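Local coordinates for protein probable porin (Pseudomonas aeruginosa, PDB 4FSP) that probably forms a beta-barrel channel of the OprD porin family in the outer membrane and lets small solutes pass through it, at residues D22-L27 / D57-Y62; L71-K76 / L108-K113; L303-Q308 / R341-H346; S356-R361 / S388-D393. All coordinates share one frame; numbering follows the deposited sequence.

How the contacts relate
All four contacts lie on or beside the antiparallel barrel wall, in two pairs. Contacts 1 and 2 are consecutive strand pairings, with centres 10 Å apart. They meet where S60 OG bonds L71 N at 2.7 Å and S60 O accepts from K113 NZ. Contacts 3 and 4 form the second pair, with centres 11 Å apart, joined by backbone bonds such as G345 N to E358 O at 2.7 Å. The pairs sit on opposite sides of the chain's centre, and contacts 1 and 4 are farthest apart, about 45 Å between centres. Detergent molecules touch contacts 1 and 2. Contacts 3 and 4 each set a loop segment against a wall strand.

Contact 1. Residues D22-L27 / D57-Y62; sequences DSRASL and DYRSGY. With C8E ((hydroxyethyloxy)tri(ethyloxy)octane), chain B.
Y58 packs beside A25 and reaches S23 on the neighbouring antiparallel segment. Its first torsion sets CG anti to the backbone N (chi1 167°), and the ring runs from there toward S23. CB starts on the same face as A25. CD1 meets A25 CB at 4.1 Å, with the methyl near the ring plane at the edge. CE1 touches C3 of the detergent at 3.7 Å, and the octyl chain lies over one ring face. The backbone of S60 covers part of the opposite face. At the tip, Y58 OH donates to S23 OG at 2.9 Å. S23 OG is also hydrogen-bonded to F19 O. This is the open end of the hairpin formed by strands 24-38 and 47-59, in the barrel wall of an OprD-family porin. R24 pairs with R59, and S26 with D57, each through two backbone hydrogen bonds. On the face of R24 and R59, the R24 guanidinium lies over R59 CB, with NH1 3.7 Å from that carbon. R59 NE turns to its own strand and bridges D57 OD1 at 3.1 Å, on the syn lone pair. Water 2 accepts from R24 NH1 at the edge of its guanidinium.

Contact 2. Residues L71-K76 / L108-K113; sequences LDLLGK and LDATAK. With C8E ((hydroxyethyloxy)tri(ethyloxy)octane), chain H.
L108 begins the pairing by sending CD2 against L73 CD2, at 3.9 Å. The same methyl lies 3.5 Å from L74 O. Bound detergent passes close to L108 N and to G75 CA. D109 comes next and exchanges two backbone hydrogen bonds with L74. Its CB lies on the face that also carries L74; its carboxylate is paired with R107, but the position of OD2 is doubtful. A110 returns to the face of L71 and L73, where its CB rests 3.8 Å from L73 CD2. T111 is locked to D72 by a second pair of backbone bonds. T111 CB lies 4.1 Å from D72 CB, and its hydroxyl is hydrogen-bonded to G125 O. L71 CD1 reaches the backbone of T111, 3.5 Å from its O. K113 closes the walk with a salt bridge. Its CG sits between the backbone N and the carbonyl carbon (chi1 59°), and the extended chain beyond carries NZ across to D72. K113 NZ meets D72 OD1 at 2.7 Å on the syn lone pair, and the two side chains cross at about a right angle. NZ also donates to S60 O, so the ammonium ties D72 to S60, near the end of strand 47-59. Water 3 donates to D72 OD2. One apolar face, L71, L73, A110 and L108, meets detergent; the other carries D72, D109, T111 and L74. Such regular antiparallel pairing is typical of a porin barrel wall.

Contact 3. Residues L303-Q308 / R341-H346; sequences LVNFGQ and RYFSGH
F343 presses its ring tip against the backbone of 305-307, and this is the tight part of the contact. F343 CZ lies 3.5 Å from G307 CA, and CE2 is 3.7 Å from N305 CA. The strand sends CB toward the loop, and CG stands anti to the carbonyl carbon (chi1 -48°). V304 O lies at the ring edge, near its plane. N305 CB comes alongside F343 CD2 at 4.0 Å, with the amide and ring planes 76° apart. N305 is the centre of an inverse gamma turn, which curls the chain around this end of the ring. Its amide is held by Q321 and S319. A loop between strands 299-300 and 318-327 thus packs on a strand of the porin barrel wall. The more polar, water-bearing side belongs to R341. Its chain is extended from CG to NE and carries the guanidinium to G307, whose CA lies over one face, 3.6 Å above the plane. R341 NH1 stays 3.6 Å from F306 O. Water 4 bridges the two. It donates to F306 O at 2.9 Å and accepts weakly from R341 NH1. R341 NE is in a salt bridge with D362, and D362 also accepts from Q308 N. The loop and strand 336-346 therefore meet directly by van der Waals packing, while polar links run through water 4 and D362. The D362 carboxylate would probably stabilise the arginine's charge and fix its plane against the loop backbone.

Contact 4. Residues S356-R361 / S388-D393; sequences SREWER and SAFSRD
E358 and F390 meet where a carboxylate oxygen reaches a ring corner. E358 OE1 lies 3.1 Å from F390 CZ, approaching obliquely, and the carboxylate and ring planes are 43° apart. The same oxygen takes a weak bond from S388 OG at 3.3 Å. E358 CB packs on S388 CB at 3.7 Å. S356 sits at the adjoining CD2/CE2 edge of the F390 ring, with its N in the ring plane and 3.9 Å from CD2. One backbone hydrogen bond crosses here, from A389 N to R357 O at 2.8 Å. The methyl of A389 lies beside that oxygen.

The next shell positions these groups. S388 OG stands anti to its own backbone N (chi1 179°) and accepts from F390 N and S391 N. This makes an ST turn and an ST motif. Consistent with this fold, S388 OG lies 3.5 Å from the F390 ring plane, over its centre. S388 N donates to D393 OD1 at 3.0 Å, from above the carboxylate plane. Y386 OH is hydrogen-bonded to E358 OE1, its stronger polar partner, and also to S391 OG. E358 and S388 form an antiparallel non-hydrogen-bonded pair at the end of the barrel wall, where strand 378-388 turns toward strand 394-406. The contact joins this turn to the start of strand 358-368. On its other side, strand 358-368 pairs with strand 336-346 through E358 and G345.

Contact 1. Residues D22-L27 / D57-Y62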
# COMPACT_ATOMS: atom_id res chain seq x y z
N ASP A 22 9.40 26.36 -9.18
CA ASP A 22 8.76 25.10 -9.52
C ASP A 22 7.89 24.55 -8.39
O ASP A 22 7.42 23.41 -8.46
CB ASP A 22 9.82 24.07 -9.94
CG ASP A 22 10.70 24.58 -11.07
OD1 ASP A 22 10.18 25.35 -11.91
OD2 ASP A 22 11.89 24.21 -11.12
N SER A 23 7.68 25.36 -7.36
CA SER A 23 6.83 24.91 -6.26
C SER A 23 5.43 24.63 -6.77
O SER A 23 4.93 25.35 -7.65
CB SER A 23 6.77 25.95 -5.14
OG SER A 23 7.99 25.98 -4.40
N ARG A 24 4.81 23.58 -6.25
CA ARG A 24 3.38 23.35 -6.47
C ARG A 24 2.68 22.88 -5.20
O ARG A 24 3.31 22.37 -4.27
CB ARG A 24 3.15 22.35 -7.60
CG ARG A 24 3.69 20.97 -7.32
CD ARG A 24 3.76 20.17 -8.61
NE ARG A 24 3.64 18.74 -8.38
CZ ARG A 24 4.64 17.96 -8.00
NH1 ARG A 24 5.85 18.47 -7.79
NH2 ARG A 24 4.44 16.66 -7.82
N ALA A 25 1.38 23.06 -5.16
CA ALA A 25 0.63 22.62 -4.00
C ALA A 25 -0.83 22.40 -4.36
O ALA A 25 -1.35 22.96 -5.34
CB ALA A 25 0.75 23.62 -2.85
N SER A 26 -1.48 21.56 -3.56
CA SER A 26 -2.89 21.28 -3.72
C SER A 26 -3.51 21.04 -2.35
O SER A 26 -2.82 20.74 -1.36
CB SER A 26 -3.09 20.04 -4.57
OG SER A 26 -2.45 18.93 -3.96
N LEU A 27 -4.83 21.16 -2.32
CA LEU A 27 -5.61 20.89 -1.14
C LEU A 27 -6.52 19.72 -1.49
O LEU A 27 -7.28 19.79 -2.47
CB LEU A 27 -6.46 22.11 -0.81
CG LEU A 27 -7.62 21.91 0.17
CD1 LEU A 27 -7.07 21.65 1.56
CD2 LEU A 27 -8.54 23.12 0.19
N ASP A 57 -0.92 19.63 0.45
CA ASP A 57 0.24 18.91 -0.06
C ASP A 57 1.11 19.85 -0.88
O ASP A 57 0.76 20.20 -2.00
CB ASP A 57 -0.19 17.71 -0.91
CG ASP A 57 0.97 16.82 -1.34
OD1 ASP A 57 2.13 17.28 -1.30
OD2 ASP A 57 0.73 15.67 -1.74
N TYR A 58 2.25 20.23 -0.31
CA TYR A 58 3.17 21.16 -0.93
C TYR A 58 4.47 20.48 -1.35
O TYR A 58 5.06 19.72 -0.58
CB TYR A 58 3.51 22.29 0.04
CG TYR A 58 4.68 23.13 -0.38
CD1 TYR A 58 4.54 24.12 -1.34
CD2 TYR A 58 5.94 22.94 0.18
CE1 TYR A 58 5.62 24.91 -1.74
CE2 TYR A 58 7.03 23.71 -0.22
CZ TYR A 58 6.86 24.70 -1.18
OH TYR A 58 7.94 25.48 -1.57
N ARG A 59 4.94 20.78 -2.57
CA ARG A 59 6.18 20.22 -3.09
C ARG A 59 7.01 21.35 -3.70
O ARG A 59 6.62 21.92 -4.72
CB ARG A 59 5.89 19.18 -4.19
CG ARG A 59 4.93 18.06 -3.80
CD ARG A 59 5.63 16.98 -3.01
NE ARG A 59 4.69 15.98 -2.49
CZ ARG A 59 4.56 14.75 -2.98
NH1 ARG A 59 5.30 14.35 -4.01
NH2 ARG A 59 3.68 13.92 -2.43
N SER A 60 8.16 21.66 -3.10
CA SER A 60 9.01 22.71 -3.64
C SER A 60 9.71 22.18 -4.88
O SER A 60 9.71 20.98 -5.13
CB SER A 60 10.08 23.12 -2.63
OG SER A 60 11.15 22.16 -2.65
N GLY A 61 10.31 23.08 -5.65
CA GLY A 61 11.30 22.69 -6.65
C GLY A 61 12.65 22.53 -5.96
O GLY A 61 12.72 22.30 -4.75
N TYR A 62 13.74 22.68 -6.72
CA TYR A 62 15.08 22.48 -6.17
C TYR A 62 15.93 23.72 -6.33
O TYR A 62 15.85 24.41 -7.35
CB TYR A 62 15.78 21.30 -6.88
CG TYR A 62 15.20 19.97 -6.46
CD1 TYR A 62 15.66 19.34 -5.32
CD2 TYR A 62 14.18 19.38 -7.19
CE1 TYR A 62 15.12 18.12 -4.91
CE2 TYR A 62 13.63 18.14 -6.79
CZ TYR A 62 14.11 17.53 -5.64
OH TYR A 62 13.59 16.33 -5.22
C1 C8E B . 4.58 26.86 1.91
C2 C8E B . 5.43 27.83 1.09
C3 C8E B . 4.78 28.15 -0.25
C4 C8E B . 5.81 28.57 -1.29
C5 C8E B . 5.33 29.76 -2.13
C6 C8E B . 5.92 29.74 -3.55
C7 C8E B . 5.20 30.73 -4.46
C8 C8E B . 5.91 30.93 -5.80
O9 C8E B . 5.46 30.01 -6.77
C10 C8E B . 4.69 30.61 -7.78
C11 C8E B . 5.15 30.12 -9.15
O12 C8E B . 4.38 29.00 -9.52
C13 C8E B . 3.21 29.41 -10.19
O HOH W 1 13.13 22.70 -9.56
O HOH W 2 7.57 20.84 -7.37

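Contact 2. Residues L71-K76 / L108-K113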
# COMPACT_ATOMS: atom_id res chain seq x y z
N LEU A 71 12.05 20.94 -0.35
CA LEU A 71 11.21 20.75 0.82
C LEU A 71 9.80 20.35 0.43
O LEU A 71 9.17 21.04 -0.38
CB LEU A 71 11.18 22.04 1.64
CG LEU A 71 10.21 22.07 2.82
CD1 LEU A 71 10.63 21.07 3.88
CD2 LEU A 71 10.13 23.47 3.43
N ASP A 72 9.31 19.24 0.97
CA ASP A 72 7.89 18.88 0.87
C ASP A 72 7.23 19.11 2.21
O ASP A 72 7.86 18.96 3.28
CB ASP A 72 7.68 17.41 0.46
CG ASP A 72 8.29 17.08 -0.89
OD1 ASP A 72 8.57 18.03 -1.65
OD2 ASP A 72 8.49 15.87 -1.19
N LEU A 73 5.95 19.45 2.16
CA LEU A 73 5.17 19.69 3.36
C LEU A 73 3.81 19.02 3.24
O LEU A 73 3.12 19.16 2.23
CB LEU A 73 4.96 21.19 3.58
CG LEU A 73 6.15 21.95 4.15
CD1 LEU A 73 5.87 23.44 4.17
CD2 LEU A 73 6.40 21.44 5.55
N LEU A 74 3.43 18.30 4.29
CA LEU A 74 2.09 17.72 4.37
C LEU A 74 1.34 18.31 5.56
O LEU A 74 1.69 18.08 6.72
CB LEU A 74 2.17 16.20 4.51
CG LEU A 74 2.14 15.34 3.24
CD1 LEU A 74 2.15 13.85 3.59
CD2 LEU A 74 0.93 15.67 2.37
N GLY A 75 0.31 19.10 5.27
CA GLY A 75 -0.55 19.63 6.31
C GLY A 75 -1.85 18.86 6.33
O GLY A 75 -2.56 18.78 5.32
N LYS A 76 -2.16 18.27 7.48
CA LYS A 76 -3.38 17.48 7.61
C LYS A 76 -4.27 18.01 8.72
O LYS A 76 -3.81 18.28 9.84
CB LYS A 76 -3.03 16.01 7.86
CG LYS A 76 -2.11 15.43 6.80
CD LYS A 76 -1.16 14.39 7.36
CE LYS A 76 -1.89 13.13 7.75
NZ LYS A 76 -0.92 12.06 8.09
N LEU A 108 1.54 18.46 10.86
CA LEU A 108 2.39 19.02 9.83
C LEU A 108 3.62 18.14 9.65
O LEU A 108 4.39 17.96 10.59
CB LEU A 108 2.82 20.43 10.22
CG LEU A 108 2.71 21.52 9.15
CD1 LEU A 108 3.44 22.79 9.60
CD2 LEU A 108 3.25 21.01 7.83
N ASP A 109 3.80 17.58 8.46
CA ASP A 109 5.00 16.77 8.21
C ASP A 109 5.91 17.36 7.14
O ASP A 109 5.48 17.59 6.01
CB ASP A 109 4.63 15.34 7.83
CG ASP A 109 4.11 14.55 9.00
OD1 ASP A 109 4.89 14.29 9.93
OD2 ASP A 109 2.92 14.18 9.00
N ALA A 110 7.16 17.59 7.52
CA ALA A 110 8.15 18.18 6.64
C ALA A 110 9.09 17.11 6.11
O ALA A 110 9.40 16.15 6.81
CB ALA A 110 8.95 19.25 7.37
N THR A 111 9.56 17.30 4.89
CA THR A 111 10.54 16.40 4.31
C THR A 111 11.58 17.21 3.55
O THR A 111 11.25 17.92 2.60
CB THR A 111 9.86 15.39 3.34
OG1 THR A 111 8.78 14.73 4.02
CG2 THR A 111 10.86 14.35 2.83
N ALA A 112 12.83 17.12 3.99
CA ALA A 112 13.93 17.67 3.20
C ALA A 112 14.23 16.70 2.06
O ALA A 112 14.18 15.46 2.22
CB ALA A 112 15.16 17.89 4.06
N LYS A 113 14.52 17.26 0.89
CA LYS A 113 14.91 16.42 -0.23
C LYS A 113 16.20 16.93 -0.88
O LYS A 113 16.35 18.13 -1.14
CB LYS A 113 13.77 16.23 -1.24
CG LYS A 113 13.23 17.51 -1.86
CD LYS A 113 11.89 17.29 -2.58
CE LYS A 113 11.41 18.59 -3.22
NZ LYS A 113 10.06 18.48 -3.88
C2 C8E H . 0.67 20.88 17.06
C3 C8E H . -0.13 20.65 15.79
C4 C8E H . 0.65 21.13 14.58
C5 C8E H . -0.18 22.07 13.72
C6 C8E H . -0.69 21.34 12.48
C7 C8E H . -1.35 22.31 11.49
C8 C8E H . -1.46 21.68 10.10
O9 C8E H . -2.78 21.80 9.61
C10 C8E H . -2.83 22.17 8.25
C11 C8E H . -4.17 21.75 7.66
O12 C8E H . -4.33 22.46 6.45
C13 C8E H . -5.43 22.06 5.67
C14 C8E H . -5.80 23.27 4.82
O HOH W 3 8.57 15.42 -3.62

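Contact 3. Residues L303-Q308 / R341-H346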
# COMPACT_ATOMS: atom_id res chain seq x y z
N LEU A 303 0.40 -8.20 -0.35
CA LEU A 303 -0.05 -9.53 -0.77
C LEU A 303 -1.16 -9.39 -1.81
O LEU A 303 -1.95 -8.44 -1.74
CB LEU A 303 -0.58 -10.29 0.45
CG LEU A 303 0.40 -10.65 1.58
CD1 LEU A 303 -0.37 -11.15 2.81
CD2 LEU A 303 1.36 -11.73 1.11
N VAL A 304 -1.25 -10.30 -2.79
CA VAL A 304 -2.33 -10.13 -3.76
C VAL A 304 -3.70 -10.50 -3.22
O VAL A 304 -4.69 -9.86 -3.56
CB VAL A 304 -2.07 -10.75 -5.17
CG1 VAL A 304 -0.62 -11.11 -5.39
CG2 VAL A 304 -3.00 -11.90 -5.45
N ASN A 305 -3.76 -11.51 -2.36
CA ASN A 305 -5.04 -11.88 -1.76
C ASN A 305 -5.30 -11.09 -0.49
O ASN A 305 -5.42 -11.65 0.60
CB ASN A 305 -5.13 -13.39 -1.53
CG ASN A 305 -5.34 -14.14 -2.83
OD1 ASN A 305 -5.45 -13.50 -3.88
ND2 ASN A 305 -5.37 -15.49 -2.77
N PHE A 306 -5.35 -9.77 -0.65
CA PHE A 306 -5.61 -8.86 0.46
C PHE A 306 -6.86 -8.12 0.10
O PHE A 306 -6.89 -7.43 -0.92
CB PHE A 306 -4.44 -7.88 0.64
CG PHE A 306 -4.77 -6.69 1.49
CD1 PHE A 306 -5.17 -6.84 2.81
CD2 PHE A 306 -4.67 -5.41 0.97
CE1 PHE A 306 -5.48 -5.74 3.59
CE2 PHE A 306 -4.97 -4.31 1.75
CZ PHE A 306 -5.38 -4.47 3.06
N GLY A 307 -7.90 -8.27 0.90
CA GLY A 307 -9.17 -7.64 0.58
C GLY A 307 -9.40 -6.35 1.35
O GLY A 307 -8.46 -5.75 1.90
N GLN A 308 -10.66 -5.93 1.40
CA GLN A 308 -11.05 -4.74 2.14
C GLN A 308 -10.89 -5.00 3.64
O GLN A 308 -10.60 -4.08 4.40
CB GLN A 308 -12.50 -4.34 1.81
CG GLN A 308 -13.03 -3.09 2.54
CD GLN A 308 -14.48 -2.75 2.19
OE1 GLN A 308 -14.93 -2.96 1.05
NE2 GLN A 308 -15.22 -2.22 3.17
N ARG A 341 -14.63 -8.84 -6.22
CA ARG A 341 -13.66 -9.91 -6.05
C ARG A 341 -14.11 -10.86 -4.95
O ARG A 341 -14.82 -10.47 -4.00
CB ARG A 341 -12.26 -9.36 -5.75
CG ARG A 341 -12.22 -8.38 -4.57
CD ARG A 341 -10.81 -7.79 -4.37
NE ARG A 341 -10.79 -6.80 -3.29
CZ ARG A 341 -9.77 -5.99 -3.04
NH1 ARG A 341 -8.67 -6.06 -3.77
NH2 ARG A 341 -9.85 -5.11 -2.05
N TYR A 342 -13.70 -12.10 -5.08
CA TYR A 342 -14.05 -13.11 -4.11
C TYR A 342 -12.78 -13.86 -3.73
O TYR A 342 -11.99 -14.23 -4.61
CB TYR A 342 -15.11 -14.06 -4.70
CG TYR A 342 -15.44 -15.22 -3.79
CD1 TYR A 342 -16.28 -15.05 -2.71
CD2 TYR A 342 -14.90 -16.47 -4.02
CE1 TYR A 342 -16.58 -16.11 -1.88
CE2 TYR A 342 -15.19 -17.54 -3.20
CZ TYR A 342 -16.03 -17.35 -2.12
OH TYR A 342 -16.32 -18.41 -1.30
N PHE A 343 -12.57 -14.05 -2.43
CA PHE A 343 -11.42 -14.79 -1.93
C PHE A 343 -11.93 -15.96 -1.12
O PHE A 343 -12.87 -15.80 -0.34
CB PHE A 343 -10.55 -13.99 -0.94
CG PHE A 343 -10.21 -12.59 -1.36
CD1 PHE A 343 -11.09 -11.54 -1.12
CD2 PHE A 343 -8.95 -12.31 -1.88
CE1 PHE A 343 -10.74 -10.23 -1.45
CE2 PHE A 343 -8.60 -11.01 -2.22
CZ PHE A 343 -9.49 -9.97 -2.01
N SER A 344 -11.25 -17.09 -1.22
CA SER A 344 -11.56 -18.25 -0.40
C SER A 344 -10.29 -18.85 0.19
O SER A 344 -9.33 -19.15 -0.54
CB SER A 344 -12.30 -19.30 -1.23
OG SER A 344 -12.43 -20.51 -0.50
N GLY A 345 -10.26 -19.04 1.51
CA GLY A 345 -9.08 -19.58 2.16
C GLY A 345 -9.31 -20.87 2.95
O GLY A 345 -10.39 -21.09 3.53
N HIS A 346 -8.29 -21.73 2.98
CA HIS A 346 -8.37 -22.97 3.75
C HIS A 346 -6.99 -23.33 4.30
O HIS A 346 -5.98 -22.73 3.91
CB HIS A 346 -8.88 -24.10 2.87
CG HIS A 346 -7.93 -24.51 1.78
ND1 HIS A 346 -7.93 -23.91 0.54
CD2 HIS A 346 -6.97 -25.46 1.74
CE1 HIS A 346 -7.00 -24.48 -0.22
NE2 HIS A 346 -6.41 -25.42 0.49
O HOH W 4 -5.54 -5.94 -3.04

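Contact 4. Residues S356-R361 / S388-D393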
# COMPACT_ATOMS: atom_id res chain seq x y z
N SER A 356 -10.36 -23.48 10.08
CA SER A 356 -9.28 -23.29 9.13
C SER A 356 -9.74 -22.61 7.84
O SER A 356 -8.94 -22.29 6.97
CB SER A 356 -8.65 -24.65 8.81
OG SER A 356 -9.65 -25.58 8.44
N ARG A 357 -11.05 -22.41 7.72
CA ARG A 357 -11.59 -21.86 6.48
C ARG A 357 -12.23 -20.49 6.68
O ARG A 357 -12.74 -20.18 7.77
CB ARG A 357 -12.58 -22.85 5.86
CG ARG A 357 -11.96 -24.21 5.59
CD ARG A 357 -13.00 -25.25 5.23
NE ARG A 357 -12.38 -26.57 5.05
CZ ARG A 357 -11.75 -26.95 3.94
NH1 ARG A 357 -11.66 -26.11 2.91
NH2 ARG A 357 -11.22 -28.16 3.85
N GLU A 358 -12.19 -19.68 5.63
CA GLU A 358 -12.71 -18.32 5.67
C GLU A 358 -12.85 -17.78 4.24
O GLU A 358 -12.17 -18.26 3.32
CB GLU A 358 -11.79 -17.40 6.50
CG GLU A 358 -10.37 -17.27 5.94
CD GLU A 358 -9.49 -16.34 6.76
OE1 GLU A 358 -9.95 -15.82 7.80
OE2 GLU A 358 -8.33 -16.11 6.36
N TRP A 359 -13.74 -16.82 4.05
CA TRP A 359 -13.89 -16.20 2.74
C TRP A 359 -14.31 -14.73 2.85
O TRP A 359 -14.73 -14.27 3.91
CB TRP A 359 -14.85 -17.01 1.85
CG TRP A 359 -16.28 -17.10 2.36
CD1 TRP A 359 -16.81 -18.08 3.15
CD2 TRP A 359 -17.35 -16.18 2.09
NE1 TRP A 359 -18.14 -17.82 3.39
CE2 TRP A 359 -18.49 -16.67 2.76
CE3 TRP A 359 -17.45 -15.01 1.35
CZ2 TRP A 359 -19.72 -16.01 2.70
CZ3 TRP A 359 -18.67 -14.35 1.30
CH2 TRP A 359 -19.79 -14.86 1.97
N GLU A 360 -14.19 -14.01 1.73
CA GLU A 360 -14.55 -12.60 1.68
C GLU A 360 -15.00 -12.21 0.28
O GLU A 360 -14.39 -12.63 -0.72
CB GLU A 360 -13.35 -11.71 2.12
CG GLU A 360 -13.67 -10.20 2.13
CD GLU A 360 -12.59 -9.33 2.79
OE1 GLU A 360 -11.82 -9.83 3.65
OE2 GLU A 360 -12.52 -8.12 2.47
N ARG A 361 -16.07 -11.43 0.19
CA ARG A 361 -16.49 -10.84 -1.08
C ARG A 361 -16.47 -9.32 -0.95
O ARG A 361 -17.12 -8.76 -0.06
CB ARG A 361 -17.89 -11.33 -1.52
CG ARG A 361 -18.66 -10.31 -2.40
CD ARG A 361 -19.80 -10.94 -3.18
NE ARG A 361 -19.32 -11.69 -4.33
CZ ARG A 361 -19.60 -11.40 -5.60
NH1 ARG A 361 -20.38 -10.37 -5.90
NH2 ARG A 361 -19.09 -12.15 -6.57
N SER A 388 -15.50 -16.17 8.69
CA SER A 388 -14.38 -17.01 9.09
C SER A 388 -14.77 -18.07 10.12
O SER A 388 -15.66 -17.84 10.95
CB SER A 388 -13.23 -16.14 9.63
OG SER A 388 -12.14 -16.96 10.04
N ALA A 389 -14.10 -19.22 10.07
CA ALA A 389 -14.31 -20.26 11.08
C ALA A 389 -13.56 -19.95 12.38
O ALA A 389 -13.93 -20.45 13.43
CB ALA A 389 -13.88 -21.61 10.55
N PHE A 390 -12.51 -19.14 12.29
CA PHE A 390 -11.66 -18.91 13.46
C PHE A 390 -11.58 -17.47 13.96
O PHE A 390 -11.03 -17.22 15.03
CB PHE A 390 -10.24 -19.42 13.19
CG PHE A 390 -9.64 -18.90 11.91
CD1 PHE A 390 -9.08 -17.63 11.86
CD2 PHE A 390 -9.63 -19.69 10.76
CE1 PHE A 390 -8.51 -17.15 10.68
CE2 PHE A 390 -9.07 -19.21 9.58
CZ PHE A 390 -8.51 -17.94 9.54
N SER A 391 -12.11 -16.53 13.19
CA SER A 391 -12.20 -15.15 13.69
C SER A 391 -13.59 -14.58 13.47
O SER A 391 -14.47 -15.22 12.87
CB SER A 391 -11.13 -14.25 13.08
OG SER A 391 -11.36 -14.06 11.70
N ARG A 392 -13.79 -13.37 13.98
CA ARG A 392 -15.11 -12.76 14.01
C ARG A 392 -15.58 -12.35 12.63
O ARG A 392 -14.89 -11.63 11.90
CB ARG A 392 -15.12 -11.57 14.97
CG ARG A 392 -14.78 -11.98 16.41
CD ARG A 392 -14.82 -10.80 17.36
NE ARG A 392 -16.19 -10.40 17.68
CZ ARG A 392 -16.53 -9.20 18.11
NH1 ARG A 392 -15.61 -8.26 18.27
NH2 ARG A 392 -17.80 -8.92 18.38
N ASP A 393 -16.77 -12.84 12.27
CA ASP A 393 -17.42 -12.48 11.02
C ASP A 393 -17.80 -11.00 11.00
O ASP A 393 -18.19 -10.44 12.04
CB ASP A 393 -18.68 -13.32 10.81
CG ASP A 393 -18.38 -14.80 10.74
OD1 ASP A 393 -17.21 -15.20 10.92
OD2 ASP A 393 -19.34 -15.57 10.53